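DMATS type aromatic prenyltransferase (Micromonospora olivasterospora, PDB 6ZRY) probably transfers a dimethylallyl group to C6 of tryptophan's indole, as a bacterial tryptophan prenyltransferase of the ABBA-barrel fold. Local coordinates at residues I327-L332 with T342-A347. Numbering follows the deposited sequence.
Sequences IAHVSL and TVYLSA. With TRP (tryptophan), chain C.
His329 turns the edge of its imidazole toward the face of Tyr344 in a T-shaped pair, ring centres 5.7 Å apart and planes at 78°. One imidazole face is covered by the indole of the bound tryptophan, whose CZ2 stands 3.5 Å above the plane of the His329 ring; the carboxylate OXT of the ligand lies at the imidazole edge. CG of His329 is anti to the carbonyl carbon (chi1 -51°), which carries the ring into the pocket. At the phenol edge, in plane, sit His329 O and Ser331 OG, and the Ser331 hydroxyl hydrogen-bonds Tyr344 OH at 3.1 Å. Shortening His329 to an alanine is likely to uncover one side of the indole and to take away the imidazole edge that meets the face of Tyr344. Antiparallel backbone bonds join the strands, Ala328 N to Tyr344 O (2.9 Å) and a pair linking Ser331 with Thr342. On the reverse face, Ile327 CG2 meets Val343 CG1 at 3.9 Å. This hairpin belongs to the ABBA barrel: its His329 and Tyr344 side looks into the lumen, its Ile327 and Val343 side packs on helix 287-300, and strands 273-278 and 61-68 flank it.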
loop_
_atom_site.group_PDB
_atom_site.type_symbol
_atom_site.label_atom_id
_atom_site.label_comp_id
_atom_site.label_asym_id
_atom_site.label_seq_id
_atom_site.Cartn_x
_atom_site.Cartn_y
_atom_site.Cartn_z
ATOM N N ILE A 327 -9.134 9.369 -5.051
ATOM C CA ILE A 327 -7.655 9.436 -5.025
ATOM C C ILE A 327 -7.248 9.422 -3.546
ATOM O O ILE A 327 -7.308 10.452 -2.898
ATOM C CB ILE A 327 -7.124 10.649 -5.805
ATOM C CG1 ILE A 327 -7.695 10.679 -7.223
ATOM C CG2 ILE A 327 -5.599 10.638 -5.804
ATOM C CD1 ILE A 327 -7.298 11.888 -8.028
ATOM N N ALA A 328 -6.924 8.244 -3.033
ATOM C CA ALA A 328 -6.751 8.014 -1.594
ATOM C C ALA A 328 -5.368 8.509 -1.136
ATOM O O ALA A 328 -5.245 9.064 -0.022
ATOM C CB ALA A 328 -6.913 6.537 -1.310
ATOM N N HIS A 329 -4.380 8.248 -1.949
ATOM C CA HIS A 329 -2.958 8.561 -1.710
ATOM C C HIS A 329 -2.282 8.917 -3.031
ATOM O O HIS A 329 -2.752 8.485 -4.109
ATOM C CB HIS A 329 -2.199 7.394 -1.091
ATOM C CG HIS A 329 -2.814 6.787 0.109
ATOM N ND1 HIS A 329 -2.422 7.131 1.370
ATOM C CD2 HIS A 329 -3.750 5.822 0.250
ATOM C CE1 HIS A 329 -3.105 6.397 2.259
ATOM N NE2 HIS A 329 -3.934 5.602 1.596
ATOM N N VAL A 330 -1.181 9.639 -2.942
ATOM C CA VAL A 330 -0.225 9.749 -4.065
ATOM C C VAL A 330 1.169 9.637 -3.478
ATOM O O VAL A 330 1.381 10.145 -2.348
ATOM C CB VAL A 330 -0.419 11.055 -4.872
ATOM C CG1 VAL A 330 -0.162 12.274 -4.031
ATOM C CG2 VAL A 330 0.457 11.048 -6.122
ATOM N N SER A 331 2.055 8.950 -4.171
ATOM C CA SER A 331 3.387 8.626 -3.639
ATOM C C SER A 331 4.471 8.928 -4.661
ATOM O O SER A 331 4.247 8.809 -5.852
ATOM C CB SER A 331 3.462 7.182 -3.137
ATOM O OG SER A 331 3.597 6.270 -4.229
ATOM N N LEU A 332 5.614 9.355 -4.157
ATOM C CA LEU A 332 6.847 9.545 -4.920
ATOM C C LEU A 332 7.832 8.459 -4.521
ATOM O O LEU A 332 8.053 8.305 -3.293
ATOM C CB LEU A 332 7.421 10.923 -4.616
ATOM C CG LEU A 332 8.724 11.230 -5.345
ATOM C CD1 LEU A 332 8.495 11.315 -6.843
ATOM C CD2 LEU A 332 9.344 12.504 -4.808
ATOM N N THR A 342 3.010 7.117 -7.965
ATOM C CA THR A 342 1.913 6.124 -7.837
ATOM C C THR A 342 0.649 6.812 -7.338
ATOM O O THR A 342 0.719 7.617 -6.440
ATOM C CB THR A 342 2.306 4.940 -6.952
ATOM O OG1 THR A 342 3.519 4.394 -7.474
ATOM C CG2 THR A 342 1.238 3.875 -6.908
ATOM N N VAL A 343 -0.473 6.478 -7.943
ATOM C CA VAL A 343 -1.795 7.047 -7.605
ATOM C C VAL A 343 -2.635 5.892 -7.087
ATOM O O VAL A 343 -2.666 4.848 -7.745
ATOM C CB VAL A 343 -2.434 7.731 -8.836
ATOM C CG1 VAL A 343 -3.716 8.444 -8.461
ATOM C CG2 VAL A 343 -1.455 8.702 -9.494
ATOM N N TYR A 344 -3.241 6.070 -5.925
ATOM C CA TYR A 344 -3.992 5.011 -5.213
ATOM C C TYR A 344 -5.457 5.360 -5.401
ATOM O O TYR A 344 -5.855 6.502 -5.036
ATOM C CB TYR A 344 -3.510 4.906 -3.771
ATOM C CG TYR A 344 -2.057 4.560 -3.648
ATOM C CD1 TYR A 344 -1.095 5.522 -3.872
ATOM C CD2 TYR A 344 -1.632 3.283 -3.307
ATOM C CE1 TYR A 344 0.253 5.239 -3.769
ATOM C CE2 TYR A 344 -0.274 2.977 -3.220
ATOM C CZ TYR A 344 0.662 3.972 -3.424
ATOM O OH TYR A 344 2.003 3.738 -3.365
ATOM N N LEU A 345 -6.215 4.444 -5.997
ATOM C CA LEU A 345 -7.621 4.668 -6.396
ATOM C C LEU A 345 -8.561 3.739 -5.614
ATOM O O LEU A 345 -8.356 2.503 -5.616
ATOM C CB LEU A 345 -7.723 4.447 -7.906
ATOM C CG LEU A 345 -6.906 5.404 -8.764
ATOM C CD1 LEU A 345 -6.966 4.992 -10.238
ATOM C CD2 LEU A 345 -7.399 6.828 -8.603
ATOM N N SER A 346 -9.538 4.330 -4.939
ATOM C CA SER A 346 -10.503 3.624 -4.085
ATOM C C SER A 346 -11.602 2.958 -4.923
ATOM O O SER A 346 -12.116 3.566 -5.841
ATOM C CB SER A 346 -11.109 4.563 -3.084
ATOM O OG SER A 346 -10.105 5.192 -2.299
ATOM N N ALA A 347 -11.996 1.758 -4.545
ATOM C CA ALA A 347 -13.128 1.040 -5.154
ATOM C C ALA A 347 -14.447 1.777 -4.893
ATOM O O ALA A 347 -15.314 1.729 -5.752
ATOM C CB ALA A 347 -13.164 -0.366 -4.611
HETATM N N TRP C . -6.421 2.725 4.142
HETATM C CA TRP C . -5.241 2.615 5.070
HETATM C C TRP C . -4.658 4.007 5.323
HETATM O O TRP C . -3.833 4.165 6.241
HETATM C CB TRP C . -4.181 1.643 4.516
HETATM C CG TRP C . -3.565 2.055 3.217
HETATM C CD1 TRP C . -4.065 1.847 1.960
HETATM C CD2 TRP C . -2.311 2.741 3.038
HETATM N NE1 TRP C . -3.212 2.363 1.019
HETATM C CE2 TRP C . -2.123 2.906 1.645
HETATM C CE3 TRP C . -1.322 3.217 3.912
HETATM C CZ2 TRP C . -1.001 3.547 1.114
HETATM C CZ3 TRP C . -0.215 3.846 3.385
HETATM C CH2 TRP C . -0.055 4.001 2.006
HETATM O OXT TRP C . -5.010 4.983 4.623
#